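Local coordinates for endoglucanase (Ruminococcus champanellensis, PDB 6WQV), which probably hydrolyses internal beta-1,4 linkages of cellulose and xylan as a broad-specificity family 5 glycoside hydrolase, at residues I205-S216 against N234-S242. Residues are numbered along the deposited sequence; the frame is centred on the assembly and turned at random.
Sequences IRCLMVPTYAAS and NKLIVDIHS. With GLC (alpha-D-glucopyranose), chain E.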
ATOM      1  N   ILE A 205     -10.388  16.596  -6.308  1.00 14.66           N
ATOM      2  CA  ILE A 205     -10.512  16.659  -4.854  1.00 15.43           C
ATOM      3  C   ILE A 205     -10.358  15.289  -4.201  1.00 14.29           C
ATOM      4  O   ILE A 205     -10.651  15.125  -3.011  1.00 16.91           O
ATOM      5  CB  ILE A 205     -11.837  17.321  -4.428  1.00 16.38           C
ATOM      6  CG1 ILE A 205     -13.039  16.600  -5.055  1.00 18.18           C
ATOM      7  CG2 ILE A 205     -11.855  18.790  -4.800  1.00 18.15           C
ATOM      8  CD1 ILE A 205     -14.371  16.906  -4.388  1.00 19.16           C
ATOM      9  N   ARG A 206      -9.890  14.308  -4.961  1.00 12.29           N
ATOM     10  CA  ARG A 206      -9.601  12.993  -4.399  1.00 12.93           C
ATOM     11  C   ARG A 206      -8.397  13.054  -3.460  1.00 11.83           C
ATOM     12  O   ARG A 206      -7.417  13.754  -3.723  1.00 12.65           O
ATOM     13  CB  ARG A 206      -9.298  12.017  -5.536  1.00 11.44           C
ATOM     14  CG  ARG A 206      -9.187  10.553  -5.112  1.00 13.43           C
ATOM     15  CD  ARG A 206      -9.041   9.597  -6.304  1.00 11.97           C
ATOM     16  NE  ARG A 206     -10.037   9.892  -7.330  1.00 12.68           N
ATOM     17  CZ  ARG A 206     -11.337   9.611  -7.239  1.00 11.87           C
ATOM     18  NH1 ARG A 206     -11.823   8.996  -6.170  1.00 11.24           N
ATOM     19  NH2 ARG A 206     -12.152   9.956  -8.228  1.00 12.39           N
ATOM     20  N   CYS A 207      -8.453  12.300  -2.366  1.00 11.36           N
ATOM     21  CA  CYS A 207      -7.279  12.153  -1.521  1.00 11.07           C
ATOM     22  C   CYS A 207      -6.272  11.217  -2.181  1.00 10.83           C
ATOM     23  O   CYS A 207      -6.638  10.208  -2.798  1.00 12.53           O
ATOM     24  CB  CYS A 207      -7.668  11.630  -0.140  1.00 13.32           C
ATOM     25  SG  CYS A 207      -8.471  12.873   0.882  1.00 16.17           S
ATOM     26  N   LEU A 208      -4.987  11.560  -2.059  1.00 11.66           N
ATOM     27  CA  LEU A 208      -3.907  10.823  -2.689  1.00 10.58           C
ATOM     28  C   LEU A 208      -2.856  10.465  -1.646  1.00 12.41           C
ATOM     29  O   LEU A 208      -2.619  11.217  -0.698  1.00 13.65           O
ATOM     30  CB  LEU A 208      -3.260  11.681  -3.772  1.00 12.24           C
ATOM     31  CG  LEU A 208      -4.190  12.330  -4.800  1.00 11.78           C
ATOM     32  CD1 LEU A 208      -3.363  13.220  -5.728  1.00 13.33           C
ATOM     33  CD2 LEU A 208      -4.969  11.294  -5.568  1.00 12.69           C
ATOM     34  N   MET A 209      -2.230   9.307  -1.836  1.00 11.28           N
ATOM     35  CA  MET A 209      -1.203   8.808  -0.929  1.00 10.93           C
ATOM     36  C   MET A 209       0.140   8.767  -1.649  1.00 10.49           C
ATOM     37  O   MET A 209       0.210   8.439  -2.839  1.00 11.27           O
ATOM     38  CB  MET A 209      -1.563   7.404  -0.408  1.00 12.92           C
ATOM     39  CG  MET A 209      -2.638   7.382   0.680  1.00 12.68           C
ATOM     40  SD  MET A 209      -3.279   5.725   1.025  1.00 15.63           S
ATOM     41  CE  MET A 209      -1.728   4.905   1.233  1.00 12.32           C
ATOM     42  N   VAL A 210       1.198   9.126  -0.926  1.00 10.63           N
ATOM     43  CA  VAL A 210       2.564   9.103  -1.450  1.00 10.08           C
ATOM     44  C   VAL A 210       3.503   8.487  -0.422  1.00 10.07           C
ATOM     45  O   VAL A 210       3.375   8.754   0.785  1.00 11.97           O
ATOM     46  CB  VAL A 210       3.065  10.504  -1.841  1.00 12.74           C
ATOM     47  CG1 VAL A 210       2.356  11.015  -3.087  1.00 11.93           C
ATOM     48  CG2 VAL A 210       2.908  11.492  -0.675  1.00 13.95           C
ATOM     49  N   PRO A 211       4.474   7.683  -0.863  1.00 10.57           N
ATOM     50  CA  PRO A 211       5.451   7.126   0.084  1.00 10.57           C
ATOM     51  C   PRO A 211       6.702   7.967   0.218  1.00 11.57           C
ATOM     52  O   PRO A 211       7.048   8.722  -0.694  1.00 12.36           O
ATOM     53  CB  PRO A 211       5.811   5.783  -0.556  1.00 10.88           C
ATOM     54  CG  PRO A 211       5.788   6.129  -2.037  1.00 11.95           C
ATOM     55  CD  PRO A 211       4.657   7.137  -2.217  1.00 11.06           C
ATOM     56  N   THR A 212       7.396   7.822   1.342  1.00 11.27           N
ATOM     57  CA  THR A 212       8.792   8.199   1.431  1.00 10.12           C
ATOM     58  C   THR A 212       9.632   7.166   0.684  1.00 10.74           C
ATOM     59  O   THR A 212       9.121   6.168   0.156  1.00 11.36           O
ATOM     60  CB  THR A 212       9.206   8.186   2.893  1.00  9.92           C
ATOM     61  OG1 THR A 212       8.888   6.888   3.406  1.00 10.72           O
ATOM     62  CG2 THR A 212       8.458   9.242   3.705  1.00 12.98           C
ATOM     63  N   TYR A 213      10.945   7.398   0.650  1.00 11.23           N
ATOM     64  CA  TYR A 213      11.892   6.395   0.180  1.00 13.51           C
ATOM     65  C   TYR A 213      11.592   5.055   0.855  1.00 12.49           C
ATOM     66  O   TYR A 213      11.557   4.969   2.085  1.00 12.28           O
ATOM     67  CB  TYR A 213      13.340   6.842   0.479  1.00 13.70           C
ATOM     68  CG  TYR A 213      14.346   5.814   0.011  1.00 13.35           C
ATOM     69  CD1 TYR A 213      14.588   4.677   0.765  1.00 14.52           C
ATOM     70  CD2 TYR A 213      15.006   5.940  -1.206  1.00 14.70           C
ATOM     71  CE1 TYR A 213      15.457   3.700   0.332  1.00 14.87           C
ATOM     72  CE2 TYR A 213      15.883   4.964  -1.647  1.00 12.42           C
ATOM     73  CZ  TYR A 213      16.101   3.846  -0.877  1.00 14.17           C
ATOM     74  OH  TYR A 213      16.974   2.875  -1.311  1.00 15.24           O
ATOM     75  N   ALA A 214      11.364   4.017   0.049  1.00 11.89           N
ATOM     76  CA  ALA A 214      11.051   2.651   0.502  1.00 12.97           C
ATOM     77  C   ALA A 214       9.855   2.588   1.453  1.00 13.67           C
ATOM     78  O   ALA A 214       9.675   1.584   2.159  1.00 12.85           O
ATOM     79  CB  ALA A 214      12.266   1.942   1.110  1.00 13.73           C
ATOM     80  N   ALA A 215       9.015   3.619   1.457  1.00 12.11           N
ATOM     81  CA  ALA A 215       7.925   3.754   2.428  1.00 11.25           C
ATOM     82  C   ALA A 215       8.427   3.567   3.856  1.00 11.26           C
ATOM     83  O   ALA A 215       7.727   3.034   4.723  1.00 13.63           O
ATOM     84  CB  ALA A 215       6.768   2.801   2.122  1.00 12.79           C
ATOM     85  N   SER A 216       9.654   4.012   4.107  1.00 11.05           N
ATOM     86  CA  SER A 216      10.295   3.857   5.399  1.00 12.29           C
ATOM     87  C   SER A 216      10.256   5.168   6.163  1.00 12.73           C
ATOM     88  O   SER A 216      10.406   6.251   5.584  1.00 13.57           O
ATOM     89  CB  SER A 216      11.752   3.424   5.235  1.00 17.68           C
ATOM     90  OG  SER A 216      12.443   3.429   6.476  1.00 21.66           O
ATOM     91  N   ASN A 234      -5.060  20.059   1.774  1.00 15.74           N
ATOM     92  CA  ASN A 234      -5.335  19.011   2.762  1.00 14.40           C
ATOM     93  C   ASN A 234      -5.886  17.733   2.141  1.00 16.13           C
ATOM     94  O   ASN A 234      -6.822  17.129   2.668  1.00 17.19           O
ATOM     95  CB  ASN A 234      -6.282  19.540   3.838  1.00 18.18           C
ATOM     96  CG  ASN A 234      -5.677  20.668   4.630  1.00 21.44           C
ATOM     97  OD1 ASN A 234      -4.567  20.546   5.132  1.00 21.73           O
ATOM     98  ND2 ASN A 234      -6.392  21.788   4.721  1.00 24.81           N
ATOM     99  N   LYS A 235      -5.277  17.284   1.043  1.00 13.10           N
ATOM    100  CA  LYS A 235      -5.725  16.069   0.371  1.00 13.56           C
ATOM    101  C   LYS A 235      -4.644  14.998   0.249  1.00 14.34           C
ATOM    102  O   LYS A 235      -4.892  13.969  -0.392  1.00 15.48           O
ATOM    103  CB  LYS A 235      -6.272  16.395  -1.028  1.00 13.65           C
ATOM    104  CG  LYS A 235      -7.495  17.292  -1.059  1.00 16.07           C
ATOM    105  CD  LYS A 235      -8.761  16.582  -0.602  1.00 17.36           C
ATOM    106  CE  LYS A 235      -9.981  17.455  -0.844  1.00 19.09           C
ATOM    107  NZ  LYS A 235     -11.241  16.681  -0.686  1.00 18.43           N
ATOM    108  N   LEU A 236      -3.468  15.193   0.837  1.00 14.04           N
ATOM    109  CA  LEU A 236      -2.355  14.269   0.677  1.00 12.79           C
ATOM    110  C   LEU A 236      -2.053  13.529   1.976  1.00 11.51           C
ATOM    111  O   LEU A 236      -2.092  14.111   3.065  1.00 15.10           O
ATOM    112  CB  LEU A 236      -1.092  14.995   0.204  1.00 14.07           C
ATOM    113  CG  LEU A 236      -1.232  15.741  -1.122  1.00 14.79           C
ATOM    114  CD1 LEU A 236       0.103  16.391  -1.510  1.00 15.70           C
ATOM    115  CD2 LEU A 236      -1.720  14.846  -2.239  1.00 15.88           C
ATOM    116  N   ILE A 237      -1.723  12.245   1.827  1.00 10.91           N
ATOM    117  CA  ILE A 237      -1.421  11.343   2.929  1.00 12.06           C
ATOM    118  C   ILE A 237      -0.102  10.641   2.635  1.00 10.21           C
ATOM    119  O   ILE A 237       0.117  10.162   1.519  1.00 13.05           O
ATOM    120  CB  ILE A 237      -2.533  10.285   3.065  1.00 12.15           C
ATOM    121  CG1 ILE A 237      -3.899  10.940   3.257  1.00 13.34           C
ATOM    122  CG2 ILE A 237      -2.227   9.311   4.201  1.00 11.99           C
ATOM    123  CD1 ILE A 237      -5.060  10.010   2.909  1.00 14.54           C
ATOM    124  N   VAL A 238       0.751  10.533   3.642  1.00 11.32           N
ATOM    125  CA  VAL A 238       1.987   9.767   3.512  1.00 11.41           C
ATOM    126  C   VAL A 238       1.730   8.318   3.904  1.00 11.64           C
ATOM    127  O   VAL A 238       1.051   8.040   4.906  1.00 11.75           O
ATOM    128  CB  VAL A 238       3.109  10.384   4.367  1.00 11.89           C
ATOM    129  CG1 VAL A 238       4.340   9.478   4.362  1.00 13.28           C
ATOM    130  CG2 VAL A 238       3.458  11.781   3.851  1.00 13.03           C
ATOM    131  N   ASP A 239       2.283   7.390   3.128  1.00 11.78           N
ATOM    132  CA  ASP A 239       2.206   5.964   3.427  1.00 11.76           C
ATOM    133  C   ASP A 239       3.550   5.485   3.961  1.00 12.53           C
ATOM    134  O   ASP A 239       4.576   5.588   3.276  1.00 12.40           O
ATOM    135  CB  ASP A 239       1.814   5.131   2.204  1.00 11.08           C
ATOM    136  CG  ASP A 239       1.580   3.649   2.541  1.00 11.80           C
ATOM    137  OD1 ASP A 239       1.860   3.226   3.684  1.00 14.56           O
ATOM    138  OD2 ASP A 239       1.117   2.902   1.654  1.00 15.49           O
ATOM    139  N   ILE A 240       3.537   4.960   5.181  1.00 12.89           N
ATOM    140  CA  ILE A 240       4.679   4.302   5.790  1.00 10.68           C
ATOM    141  C   ILE A 240       4.322   2.829   5.962  1.00 12.10           C
ATOM    142  O   ILE A 240       3.256   2.508   6.501  1.00 14.83           O
ATOM    143  CB  ILE A 240       5.010   4.929   7.154  1.00 11.92           C
ATOM    144  CG1 ILE A 240       5.425   6.403   7.009  1.00 13.19           C
ATOM    145  CG2 ILE A 240       6.070   4.101   7.863  1.00 13.37           C
ATOM    146  CD1 ILE A 240       6.625   6.664   6.109  1.00 14.10           C
ATOM    147  N   HIS A 241       5.199   1.936   5.509  1.00 10.78           N
ATOM    148  CA  HIS A 241       5.090   0.523   5.864  1.00  8.92           C
ATOM    149  C   HIS A 241       5.944   0.298   7.108  1.00 12.66           C
ATOM    150  O   HIS A 241       7.078   0.788   7.198  1.00 13.09           O
ATOM    151  CB  HIS A 241       5.579  -0.383   4.731  1.00 11.15           C
ATOM    152  CG  HIS A 241       4.899  -0.142   3.415  1.00 10.46           C
ATOM    153  ND1 HIS A 241       5.181  -0.893   2.291  1.00 13.63           N
ATOM    154  CD2 HIS A 241       3.982   0.774   3.033  1.00 12.55           C
ATOM    155  CE1 HIS A 241       4.466  -0.444   1.275  1.00 11.84           C
ATOM    156  NE2 HIS A 241       3.728   0.565   1.698  1.00 11.76           N
ATOM    157  N   SER A 242       5.400  -0.425   8.091  1.00 11.32           N
ATOM    158  CA  SER A 242       6.108  -0.587   9.361  1.00 11.61           C
ATOM    159  C   SER A 242       5.903  -1.995   9.917  1.00 12.54           C
ATOM    160  O   SER A 242       5.053  -2.237  10.779  1.00 13.37           O
ATOM    161  CB  SER A 242       5.723   0.509  10.364  1.00 14.51           C
ATOM    162  OG  SER A 242       6.601   0.533  11.475  1.00 15.01           O
TER
HETATM  163  C1  GLC E   1       6.633  -4.423   1.200  1.00 19.28           C
HETATM  164  C2  GLC E   1       5.928  -4.771  -0.097  1.00 13.23           C
HETATM  165  C3  GLC E   1       5.163  -6.020  -0.197  1.00 11.80           C
HETATM  166  C4  GLC E   1       5.929  -7.165   0.422  1.00 11.97           C
HETATM  167  C5  GLC E   1       6.127  -6.815   1.878  1.00 14.21           C
HETATM  168  C6  GLC E   1       6.687  -7.941   2.730  1.00 14.02           C
HETATM  169  O1  GLC E   1       5.939  -3.664   2.100  1.00 19.54           O
HETATM  170  O2  GLC E   1       5.134  -3.604  -0.472  1.00 13.78           O
HETATM  171  O3  GLC E   1       4.945  -6.277  -1.635  1.00 11.71           O
HETATM  172  O4  GLC E   1       5.185  -8.375   0.246  1.00 12.33           O
HETATM  173  O5  GLC E   1       7.066  -5.670   1.968  1.00 16.68           O
HETATM  174  O6  GLC E   1       7.939  -8.296   2.330  1.00 16.40           O
HETATM  175  O   HOH W   1       9.144   0.350   4.869  0.52 18.93           O
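Neighbouring parallel strands 208-211 and 236-241 of the eight-stranded TIM barrel meet here as the fifth and sixth staves, linked through helix 219-223 in a beta-alpha-beta unit. Backbone bonds alternate across the seam, Leu208 N to Lys235 O, Ile237 N to Leu208 O, Val210 N to Ile237 O and Asp239 N to Val210 O, each 2.9 Å. On the barrel interior Met209 CG lies 3.8 Å from Ile237 CB, and the bent end of the methionine, with chi3 at 50°, brings CE against Asp239 CB; Asp239 OD1 is held by Gly287 N of the next strand. Leu208 CB and Leu236 CD2 pack on the other face. At the foot of the barrel Lys235 NZ reaches a lone pair of Ile205 O at 2.9 Å, in the carbonyl plane, while also meeting Leu14 O and the carboxylate of Asp13. A methionine in its place would probably leave Asp13 without its counter-charge and Ile205 O without this donor. At the opposite, substrate-binding end, His241 N bonds to Ala215 O, and Ala215 CB sits over the imidazole face, 3.7 Å from its centroid. The same ring hydrogen-bonds at its edge to the bound glucose, His241 ND1 to GLC O1 at 2.9 Å.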